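Local atomic coordinates of exported gluconolactonase (Xanthomonas campestris pv. campestris, PDB entry 3DR2), a protein that hydrolyses the ring ester of gluconolactone, probably at a calcium-bearing site in a six-bladed beta-propeller of the SMP-30 family. Residues A[131-136]-A[146-151]; A[185-190]-A[202-207]; A[123-128]-A[164-169]. All blocks are in the same frame, centred on the assembly; numbering follows the deposited sequence.

Interactions 1 and 2 are buried, with centres about 11 and 13 Å from the centre of the chain, whereas interaction 3 is a surface contact about 22 Å out. The chemistry follows that order. Interaction 1 is dominated by polar bonds, seven of them between its segments, and carries a calcium ligand; interaction 2 mixes two hydrogen bonds with aliphatic packing; interaction 3 relies on nonpolar contacts and one water bridge. Segments 146-151 and 185-190 reach the same four-stranded sheet, and 164-169 runs into it, with Leu187 N 2.8 Å from His169 O. Interaction 1 is nested within the loop that interaction 3 closes, and Phe151 and Pro150 pack on His189 of interaction 2.

Interaction 1. Residues A[131-136]-A[146-151]; sequences NSPNDL and FTDPPF. With CA (calcium ion), chain D.
Asn134 and Pro149 meet beside the calcium site: CB of Asn134 packs 3.5 Å from CD of Pro149, and OD1 of Asn134 binds the metal at 2.4 Å. CG of Asn134 lies anti to its backbone N (chi1 -168°), which carries the amide past the proline ring to the ion. ND2 donates to a calcium-bound water, and a second such water donates to Asn134 O, while Asp135 OD1 accepts from a third. Glu48, Asn191 and Asp242 supply the remaining protein ligands.

Behind this shell the backbone is pinned by Thr147, whose O accepts from Asn134 N at 3.0 Å and whose N donates to Asp135 O. Thr147 OG1 takes a longer bond from Asp135 N, 3.3 Å, and is also bonded to Asn191 O, so one hydroxyl links the residue after one calcium ligand, Asn134, to the backbone of another, Asn191. Farther out, the Asp148 carboxylate grips two successive amides: OD1 receives Asn131 N at 2.9 Å through its syn lone pair, and OD2 receives Ser132 N at 2.8 Å. Asn131 ND2 returns a nearly straight bond (174°) to Asp148 O, and Ser132 OG donates to Pro149 O at 2.7 Å.

With both carboxylate oxygens of Asp148 engaged by buried amides, its negative charge is probably well stabilised, and the network is consistent with a well-ordered loop behind the calcium ligand.

Interaction 2. Residues A[185-190]-A[202-207]; sequences ADLDHP and LYVSQT
Gln206 reaches across to Leu187 and Asp188 with its whole side chain, and the tight part of the contact forms around it. CG stands anti to the carbonyl carbon (chi1 -60°) and the chain continues extended, bringing OE1 within 3.0 Å of Asp188 N. That bond is close to straight at the hydrogen (166°), although the donor is tilted 28° from the plane of the amide carbonyl. The other end of the amide is held too, because NE2 is hydrogen-bonded to Thr218 on the next strand; with both ends engaged, the rotation of the group is fixed. Leu187 crosses the glutamine at about a right angle, its CB 3.5 Å from OE1, while its CD2 reaches Val204 CG1 at 3.7 Å. The same Val204 methyl also meets Pro190 CB, more distantly at 4.1 Å, so one branch of the valine serves two partners.

The backbones come together at a single place. Thr207 N donates to His189 O at 3.0 Å, and Pro190 pairs with Gln206 as an antiparallel non-hydrogen-bonded pair, where Pro190 CA lies 3.3 Å from Ser205 O in a CA-H...O contact.

The side chains of Asp188 and His189, as opposed to their backbones, form the looser, partly exposed side. Asp188 CB comes only to 3.7 Å from Gln206 OE1, and its carboxylate turns to Gly213 N instead; His189 CB lies 3.8 Å from Thr207 C, while its ring packs edge-to-face with His169. Here the outermost strand of one sheet, 182-187, leads through a short loop into the first strand of the next, 190-195, paired with 201-206: the blade-to-blade passage of a beta-propeller.

Interaction 3. Residues A[123-128]-A[164-169]; sequences GRYAGK and PELAHH
A type I' beta turn, Tyr125 to Lys128, closes a two-stranded hairpin at the protein surface and lies against the loop 164-169. Within the turn, Lys128 N donates to Tyr125 O at 2.9 Å and Tyr125 N to Lys128 O, which sets the backbone pairing of the hairpin. Lys128 lays its aliphatic chain obliquely over the loop: CB sits 3.6 Å from Leu166 CD2, and CD lies 3.2 Å from Glu165 O. Its CG is anti to the carbonyl carbon (chi1 -60°) and the rest is fully extended, so methylenes rather than the ammonium group make the closest approaches.

In the propeller, the loop 164-169 belongs to the long excursion between strands 144-147 and 169-174, two neighbours in one sheet, and the hairpin precedes that sheet in the chain. Leu166 fits between the Lys128 chain and Tyr125, with CD1 at 4.2 Å from Tyr125 CB and CD2 near the plane of the tyrosine ring, at its edge. Beyond it, Tyr125 CD2 meets the edge of the His168 ring 4.1 Å from CE1, the two ring planes at 90°; His168 ND1 is held by Ser170 OG.

On the exposed flank, Arg124 NH1 stands 4.3 Å from Glu165 OE2, beyond a salt bridge, and a water lying in the guanidinium plane accepts from NH1 and donates to OE2. The same OE2 also accepts from Arg129 N, and NH1 gives a weak bond to Gly127 O.

Interaction 1. Residues A[131-136]-A[146-151]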
loop_
_atom_site.group_PDB
_atom_site.type_symbol
_atom_site.label_atom_id
_atom_site.label_comp_id
_atom_site.label_asym_id
_atom_site.label_seq_id
_atom_site.Cartn_x
_atom_site.Cartn_y
_atom_site.Cartn_z
ATOM N N ASN A 131 -6.071 -21.023 -2.630
ATOM C CA ASN A 131 -4.959 -20.404 -1.903
ATOM C C ASN A 131 -4.990 -18.875 -2.021
ATOM O O ASN A 131 -5.140 -18.162 -1.032
ATOM C CB ASN A 131 -3.618 -20.923 -2.437
ATOM C CG ASN A 131 -3.446 -22.426 -2.253
ATOM O OD1 ASN A 131 -3.843 -22.988 -1.230
ATOM N ND2 ASN A 131 -2.826 -23.075 -3.232
ATOM N N SER A 132 -4.839 -18.388 -3.246
ATOM C CA SER A 132 -4.845 -16.954 -3.538
ATOM C C SER A 132 -4.542 -16.770 -5.021
ATOM O O SER A 132 -3.383 -16.621 -5.417
ATOM C CB SER A 132 -3.806 -16.219 -2.683
ATOM O OG SER A 132 -2.582 -16.934 -2.625
ATOM N N PRO A 133 -5.589 -16.812 -5.865
ATOM C CA PRO A 133 -5.463 -16.653 -7.317
ATOM C C PRO A 133 -4.547 -15.481 -7.614
ATOM O O PRO A 133 -4.745 -14.375 -7.104
ATOM C CB PRO A 133 -6.897 -16.414 -7.755
ATOM C CG PRO A 133 -7.658 -17.294 -6.806
ATOM C CD PRO A 133 -7.001 -16.994 -5.483
ATOM N N ASN A 134 -3.554 -15.738 -8.455
ATOM C CA ASN A 134 -2.540 -14.751 -8.786
ATOM C C ASN A 134 -2.711 -14.076 -10.149
ATOM O O ASN A 134 -2.788 -12.848 -10.234
ATOM C CB ASN A 134 -1.172 -15.435 -8.687
ATOM C CG ASN A 134 -0.023 -14.455 -8.718
ATOM O OD1 ASN A 134 0.238 -13.829 -9.743
ATOM N ND2 ASN A 134 0.673 -14.319 -7.592
ATOM N N ASP A 135 -2.765 -14.869 -11.214
ATOM C CA ASP A 135 -2.929 -14.308 -12.556
ATOM C C ASP A 135 -3.949 -15.154 -13.320
ATOM O O ASP A 135 -4.184 -16.319 -12.975
ATOM C CB ASP A 135 -1.571 -14.287 -13.278
ATOM C CG ASP A 135 -1.484 -13.208 -14.350
ATOM O OD1 ASP A 135 -0.355 -12.926 -14.818
ATOM O OD2 ASP A 135 -2.534 -12.644 -14.727
ATOM N N LEU A 136 -4.567 -14.570 -14.343
ATOM C CA LEU A 136 -5.569 -15.301 -15.118
ATOM C C LEU A 136 -5.630 -14.856 -16.567
ATOM O O LEU A 136 -5.139 -13.782 -16.923
ATOM C CB LEU A 136 -6.958 -15.136 -14.483
ATOM C CG LEU A 136 -7.739 -13.834 -14.718
ATOM C CD1 LEU A 136 -9.051 -13.900 -13.946
ATOM C CD2 LEU A 136 -6.920 -12.623 -14.274
ATOM N N PHE A 146 -6.431 -19.894 -14.550
ATOM C CA PHE A 146 -5.686 -19.104 -13.577
ATOM C C PHE A 146 -4.726 -19.925 -12.732
ATOM O O PHE A 146 -4.830 -21.147 -12.663
ATOM C CB PHE A 146 -6.664 -18.332 -12.684
ATOM C CG PHE A 146 -7.501 -19.205 -11.776
ATOM C CD1 PHE A 146 -7.070 -19.505 -10.488
ATOM C CD2 PHE A 146 -8.746 -19.674 -12.191
ATOM C CE1 PHE A 146 -7.865 -20.252 -9.617
ATOM C CE2 PHE A 146 -9.552 -20.423 -11.333
ATOM C CZ PHE A 146 -9.111 -20.711 -10.039
ATOM N N THR A 147 -3.773 -19.234 -12.109
ATOM C CA THR A 147 -2.776 -19.864 -11.253
ATOM C C THR A 147 -3.150 -19.626 -9.793
ATOM O O THR A 147 -3.686 -18.571 -9.438
ATOM C CB THR A 147 -1.384 -19.270 -11.500
ATOM O OG1 THR A 147 -1.438 -17.843 -11.331
ATOM C CG2 THR A 147 -0.914 -19.598 -12.905
ATOM N N ASP A 148 -2.849 -20.601 -8.943
ATOM C CA ASP A 148 -3.196 -20.485 -7.539
ATOM C C ASP A 148 -2.054 -20.698 -6.539
ATOM O O ASP A 148 -2.083 -21.629 -5.740
ATOM C CB ASP A 148 -4.340 -21.456 -7.218
ATOM C CG ASP A 148 -4.992 -21.164 -5.885
ATOM O OD1 ASP A 148 -5.391 -22.120 -5.184
ATOM O OD2 ASP A 148 -5.115 -19.976 -5.533
ATOM N N PRO A 149 -1.027 -19.836 -6.574
ATOM C CA PRO A 149 0.084 -19.983 -5.633
ATOM C C PRO A 149 -0.396 -19.432 -4.287
ATOM O O PRO A 149 -1.451 -18.800 -4.219
ATOM C CB PRO A 149 1.173 -19.124 -6.264
ATOM C CG PRO A 149 0.374 -17.978 -6.807
ATOM C CD PRO A 149 -0.825 -18.668 -7.450
ATOM N N PRO A 150 0.357 -19.665 -3.202
ATOM C CA PRO A 150 -0.033 -19.177 -1.874
ATOM C C PRO A 150 0.524 -17.810 -1.469
ATOM O O PRO A 150 0.517 -17.470 -0.287
ATOM C CB PRO A 150 0.483 -20.274 -0.958
ATOM C CG PRO A 150 1.790 -20.592 -1.602
ATOM C CD PRO A 150 1.450 -20.648 -3.087
ATOM N N PHE A 151 0.996 -17.025 -2.430
ATOM C CA PHE A 151 1.562 -15.717 -2.103
ATOM C C PHE A 151 0.640 -14.848 -1.251
ATOM O O PHE A 151 1.095 -14.184 -0.314
ATOM C CB PHE A 151 1.950 -14.975 -3.384
ATOM C CG PHE A 151 3.124 -15.583 -4.100
ATOM C CD1 PHE A 151 4.367 -15.662 -3.477
ATOM C CD2 PHE A 151 2.989 -16.083 -5.391
ATOM C CE1 PHE A 151 5.457 -16.234 -4.133
ATOM C CE2 PHE A 151 4.073 -16.656 -6.053
ATOM C CZ PHE A 151 5.308 -16.731 -5.422
HETATM CA CA CA D . 1.887 -12.513 -10.885
HETATM O O HOH W 1 2.219 -11.759 -8.478
HETATM O O HOH W 2 -0.309 -11.616 -11.301
HETATM O O HOH W 3 1.674 -13.263 -13.150
HETATM O O HOH W 4 2.434 -10.714 -12.455
#

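Interaction 2. Residues A[185-190]-A[202-207]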
loop_
_atom_site.group_PDB
_atom_site.type_symbol
_atom_site.label_atom_id
_atom_site.label_comp_id
_atom_site.label_asym_id
_atom_site.label_seq_id
_atom_site.Cartn_x
_atom_site.Cartn_y
_atom_site.Cartn_z
ATOM N N ALA A 185 -3.278 -28.960 -13.349
ATOM C CA ALA A 185 -1.889 -29.315 -13.087
ATOM C C ALA A 185 -1.439 -28.715 -11.775
ATOM O O ALA A 185 -1.948 -27.678 -11.352
ATOM C CB ALA A 185 -1.001 -28.815 -14.213
ATOM N N ASP A 186 -0.490 -29.375 -11.119
ATOM C CA ASP A 186 0.035 -28.864 -9.866
ATOM C C ASP A 186 1.465 -28.421 -10.137
ATOM O O ASP A 186 2.215 -29.110 -10.831
ATOM C CB ASP A 186 0.014 -29.937 -8.773
ATOM C CG ASP A 186 -1.371 -30.511 -8.539
ATOM O OD1 ASP A 186 -2.373 -29.777 -8.696
ATOM O OD2 ASP A 186 -1.460 -31.703 -8.175
ATOM N N LEU A 187 1.834 -27.262 -9.606
ATOM C CA LEU A 187 3.173 -26.726 -9.806
ATOM C C LEU A 187 3.709 -26.156 -8.496
ATOM O O LEU A 187 3.080 -26.285 -7.447
ATOM C CB LEU A 187 3.142 -25.631 -10.883
ATOM C CG LEU A 187 2.498 -25.966 -12.238
ATOM C CD1 LEU A 187 0.982 -25.831 -12.136
ATOM C CD2 LEU A 187 3.021 -25.021 -13.305
ATOM N N ASP A 188 4.880 -25.533 -8.560
ATOM C CA ASP A 188 5.489 -24.933 -7.380
ATOM C C ASP A 188 5.365 -23.425 -7.541
ATOM O O ASP A 188 6.134 -22.817 -8.284
ATOM C CB ASP A 188 6.968 -25.316 -7.291
ATOM C CG ASP A 188 7.572 -25.011 -5.932
ATOM O OD1 ASP A 188 6.976 -24.227 -5.160
ATOM O OD2 ASP A 188 8.657 -25.552 -5.633
ATOM N N HIS A 189 4.391 -22.830 -6.861
ATOM C CA HIS A 189 4.162 -21.390 -6.948
ATOM C C HIS A 189 3.909 -20.934 -8.383
ATOM O O HIS A 189 4.612 -20.058 -8.907
ATOM C CB HIS A 189 5.355 -20.635 -6.362
ATOM C CG HIS A 189 5.484 -20.778 -4.878
ATOM N ND1 HIS A 189 4.973 -19.856 -3.992
ATOM C CD2 HIS A 189 6.031 -21.760 -4.124
ATOM C CE1 HIS A 189 5.199 -20.263 -2.756
ATOM N NE2 HIS A 189 5.840 -21.416 -2.808
ATOM N N PRO A 190 2.900 -21.531 -9.045
ATOM C CA PRO A 190 2.572 -21.157 -10.423
ATOM C C PRO A 190 2.258 -19.674 -10.367
ATOM O O PRO A 190 1.633 -19.213 -9.417
ATOM C CB PRO A 190 1.353 -22.022 -10.733
ATOM C CG PRO A 190 0.704 -22.185 -9.390
ATOM C CD PRO A 190 1.900 -22.467 -8.505
ATOM N N LEU A 202 0.352 -24.220 -23.487
ATOM C CA LEU A 202 0.030 -23.322 -22.382
ATOM C C LEU A 202 1.335 -23.090 -21.639
ATOM O O LEU A 202 2.004 -24.047 -21.235
ATOM C CB LEU A 202 -0.977 -23.966 -21.422
ATOM C CG LEU A 202 -1.793 -23.065 -20.478
ATOM C CD1 LEU A 202 -1.990 -23.775 -19.151
ATOM C CD2 LEU A 202 -1.113 -21.732 -20.259
ATOM N N TYR A 203 1.705 -21.823 -21.471
ATOM C CA TYR A 203 2.927 -21.476 -20.756
ATOM C C TYR A 203 2.531 -21.034 -19.354
ATOM O O TYR A 203 1.568 -20.288 -19.186
ATOM C CB TYR A 203 3.654 -20.327 -21.454
ATOM C CG TYR A 203 3.985 -20.571 -22.908
ATOM C CD1 TYR A 203 3.174 -20.067 -23.919
ATOM C CD2 TYR A 203 5.127 -21.287 -23.272
ATOM C CE1 TYR A 203 3.489 -20.263 -25.256
ATOM C CE2 TYR A 203 5.451 -21.489 -24.607
ATOM C CZ TYR A 203 4.626 -20.969 -25.596
ATOM O OH TYR A 203 4.948 -21.142 -26.923
ATOM N N VAL A 204 3.271 -21.499 -18.353
ATOM C CA VAL A 204 2.996 -21.153 -16.961
ATOM C C VAL A 204 4.325 -20.985 -16.247
ATOM O O VAL A 204 5.173 -21.869 -16.309
ATOM C CB VAL A 204 2.222 -22.278 -16.235
ATOM C CG1 VAL A 204 1.888 -21.852 -14.816
ATOM C CG2 VAL A 204 0.954 -22.630 -16.999
ATOM N N SER A 205 4.525 -19.862 -15.569
ATOM C CA SER A 205 5.788 -19.694 -14.863
ATOM C C SER A 205 5.646 -20.205 -13.435
ATOM O O SER A 205 4.544 -20.260 -12.887
ATOM C CB SER A 205 6.233 -18.223 -14.855
ATOM O OG SER A 205 5.372 -17.411 -14.078
ATOM N N GLN A 206 6.769 -20.607 -12.851
ATOM C CA GLN A 206 6.802 -21.102 -11.482
ATOM C C GLN A 206 7.857 -20.241 -10.805
ATOM O O GLN A 206 9.003 -20.202 -11.248
ATOM C CB GLN A 206 7.220 -22.580 -11.450
ATOM C CG GLN A 206 6.295 -23.519 -12.211
ATOM C CD GLN A 206 6.684 -24.982 -12.042
ATOM O OE1 GLN A 206 6.677 -25.513 -10.930
ATOM N NE2 GLN A 206 7.035 -25.636 -13.144
ATOM N N THR A 207 7.477 -19.544 -9.741
ATOM C CA THR A 207 8.414 -18.654 -9.066
ATOM C C THR A 207 8.521 -18.859 -7.564
ATOM O O THR A 207 8.169 -17.979 -6.780
ATOM C CB THR A 207 8.037 -17.183 -9.333
ATOM O OG1 THR A 207 6.780 -16.892 -8.714
ATOM C CG2 THR A 207 7.919 -16.935 -10.826
#

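Interaction 3. Residues A[123-128]-A[164-169]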
loop_
_atom_site.group_PDB
_atom_site.type_symbol
_atom_site.label_atom_id
_atom_site.label_comp_id
_atom_site.label_asym_id
_atom_site.label_seq_id
_atom_site.Cartn_x
_atom_site.Cartn_y
_atom_site.Cartn_z
ATOM N N GLY A 123 -14.614 -19.510 -5.577
ATOM C CA GLY A 123 -13.650 -19.287 -4.514
ATOM C C GLY A 123 -13.235 -20.545 -3.782
ATOM O O GLY A 123 -12.548 -20.481 -2.760
ATOM N N ARG A 124 -13.644 -21.695 -4.304
ATOM C CA ARG A 124 -13.311 -22.960 -3.668
ATOM C C ARG A 124 -13.050 -24.072 -4.664
ATOM O O ARG A 124 -13.442 -23.994 -5.828
ATOM C CB ARG A 124 -14.451 -23.405 -2.744
ATOM C CG ARG A 124 -14.688 -22.509 -1.551
ATOM C CD ARG A 124 -15.938 -22.916 -0.764
ATOM N NE ARG A 124 -16.158 -22.017 0.368
ATOM C CZ ARG A 124 -15.554 -22.129 1.548
ATOM N NH1 ARG A 124 -14.696 -23.116 1.770
ATOM N NH2 ARG A 124 -15.781 -21.229 2.498
ATOM N N TYR A 125 -12.371 -25.105 -4.183
ATOM C CA TYR A 125 -12.088 -26.287 -4.974
ATOM C C TYR A 125 -12.391 -27.453 -4.041
ATOM O O TYR A 125 -11.838 -27.535 -2.946
ATOM C CB TYR A 125 -10.624 -26.362 -5.405
ATOM C CG TYR A 125 -10.374 -27.578 -6.263
ATOM C CD1 TYR A 125 -10.899 -27.658 -7.553
ATOM C CD2 TYR A 125 -9.694 -28.688 -5.759
ATOM C CE1 TYR A 125 -10.767 -28.809 -8.320
ATOM C CE2 TYR A 125 -9.554 -29.853 -6.523
ATOM C CZ TYR A 125 -10.096 -29.904 -7.797
ATOM O OH TYR A 125 -9.993 -31.052 -8.545
ATOM N N ALA A 126 -13.278 -28.344 -4.468
ATOM C CA ALA A 126 -13.631 -29.485 -3.637
ATOM C C ALA A 126 -14.050 -28.996 -2.249
ATOM O O ALA A 126 -13.692 -29.592 -1.231
ATOM C CB ALA A 126 -12.449 -30.427 -3.530
ATOM N N GLY A 127 -14.797 -27.894 -2.221
ATOM C CA GLY A 127 -15.275 -27.337 -0.969
ATOM C C GLY A 127 -14.281 -26.573 -0.110
ATOM O O GLY A 127 -14.665 -25.994 0.907
ATOM N N LYS A 128 -13.010 -26.566 -0.505
ATOM C CA LYS A 128 -11.978 -25.865 0.257
ATOM C C LYS A 128 -11.586 -24.564 -0.439
ATOM O O LYS A 128 -11.522 -24.511 -1.663
ATOM C CB LYS A 128 -10.735 -26.748 0.398
ATOM C CG LYS A 128 -10.960 -28.071 1.124
ATOM C CD LYS A 128 -9.674 -28.893 1.150
ATOM C CE LYS A 128 -9.893 -30.249 1.796
ATOM N NZ LYS A 128 -8.640 -31.051 1.866
ATOM N N PRO A 164 -2.947 -22.652 4.119
ATOM C CA PRO A 164 -3.743 -23.083 2.971
ATOM C C PRO A 164 -4.610 -24.293 3.292
ATOM O O PRO A 164 -4.255 -25.106 4.144
ATOM C CB PRO A 164 -2.683 -23.384 1.913
ATOM C CG PRO A 164 -1.516 -23.828 2.726
ATOM C CD PRO A 164 -1.508 -22.825 3.856
ATOM N N GLU A 165 -5.752 -24.395 2.618
ATOM C CA GLU A 165 -6.668 -25.516 2.818
ATOM C C GLU A 165 -6.398 -26.578 1.757
ATOM O O GLU A 165 -6.787 -27.737 1.908
ATOM C CB GLU A 165 -8.122 -25.047 2.717
ATOM C CG GLU A 165 -8.518 -24.008 3.748
ATOM C CD GLU A 165 -10.007 -23.687 3.721
ATOM O OE1 GLU A 165 -10.416 -22.723 4.398
ATOM O OE2 GLU A 165 -10.770 -24.398 3.031
ATOM N N LEU A 166 -5.737 -26.172 0.676
ATOM C CA LEU A 166 -5.400 -27.084 -0.408
ATOM C C LEU A 166 -3.937 -27.491 -0.275
ATOM O O LEU A 166 -3.105 -26.690 0.151
ATOM C CB LEU A 166 -5.634 -26.406 -1.761
ATOM C CG LEU A 166 -7.056 -25.898 -2.030
ATOM C CD1 LEU A 166 -7.127 -25.244 -3.401
ATOM C CD2 LEU A 166 -8.041 -27.049 -1.943
ATOM N N ALA A 167 -3.627 -28.734 -0.636
ATOM C CA ALA A 167 -2.262 -29.241 -0.549
ATOM C C ALA A 167 -1.578 -29.202 -1.909
ATOM O O ALA A 167 -0.728 -30.039 -2.221
ATOM C CB ALA A 167 -2.272 -30.669 -0.009
ATOM N N HIS A 168 -1.954 -28.225 -2.720
ATOM C CA HIS A 168 -1.380 -28.085 -4.044
ATOM C C HIS A 168 -1.572 -26.669 -4.574
ATOM O O HIS A 168 -2.526 -25.981 -4.195
ATOM C CB HIS A 168 -2.030 -29.099 -4.999
ATOM C CG HIS A 168 -3.530 -29.125 -4.931
ATOM N ND1 HIS A 168 -4.326 -28.292 -5.687
ATOM C CD2 HIS A 168 -4.373 -29.868 -4.176
ATOM C CE1 HIS A 168 -5.596 -28.520 -5.401
ATOM N NE2 HIS A 168 -5.652 -29.472 -4.486
ATOM N N HIS A 169 -0.641 -26.237 -5.424
ATOM C CA HIS A 169 -0.692 -24.919 -6.067
ATOM C C HIS A 169 -1.006 -25.309 -7.500
ATOM O O HIS A 169 -0.126 -25.777 -8.216
ATOM C CB HIS A 169 0.674 -24.232 -6.047
ATOM C CG HIS A 169 1.280 -24.106 -4.687
ATOM N ND1 HIS A 169 2.588 -23.720 -4.498
ATOM C CD2 HIS A 169 0.765 -24.316 -3.453
ATOM C CE1 HIS A 169 2.855 -23.696 -3.203
ATOM N NE2 HIS A 169 1.765 -24.054 -2.548
HETATM O O HOH W 5 -13.287 -23.454 4.244
#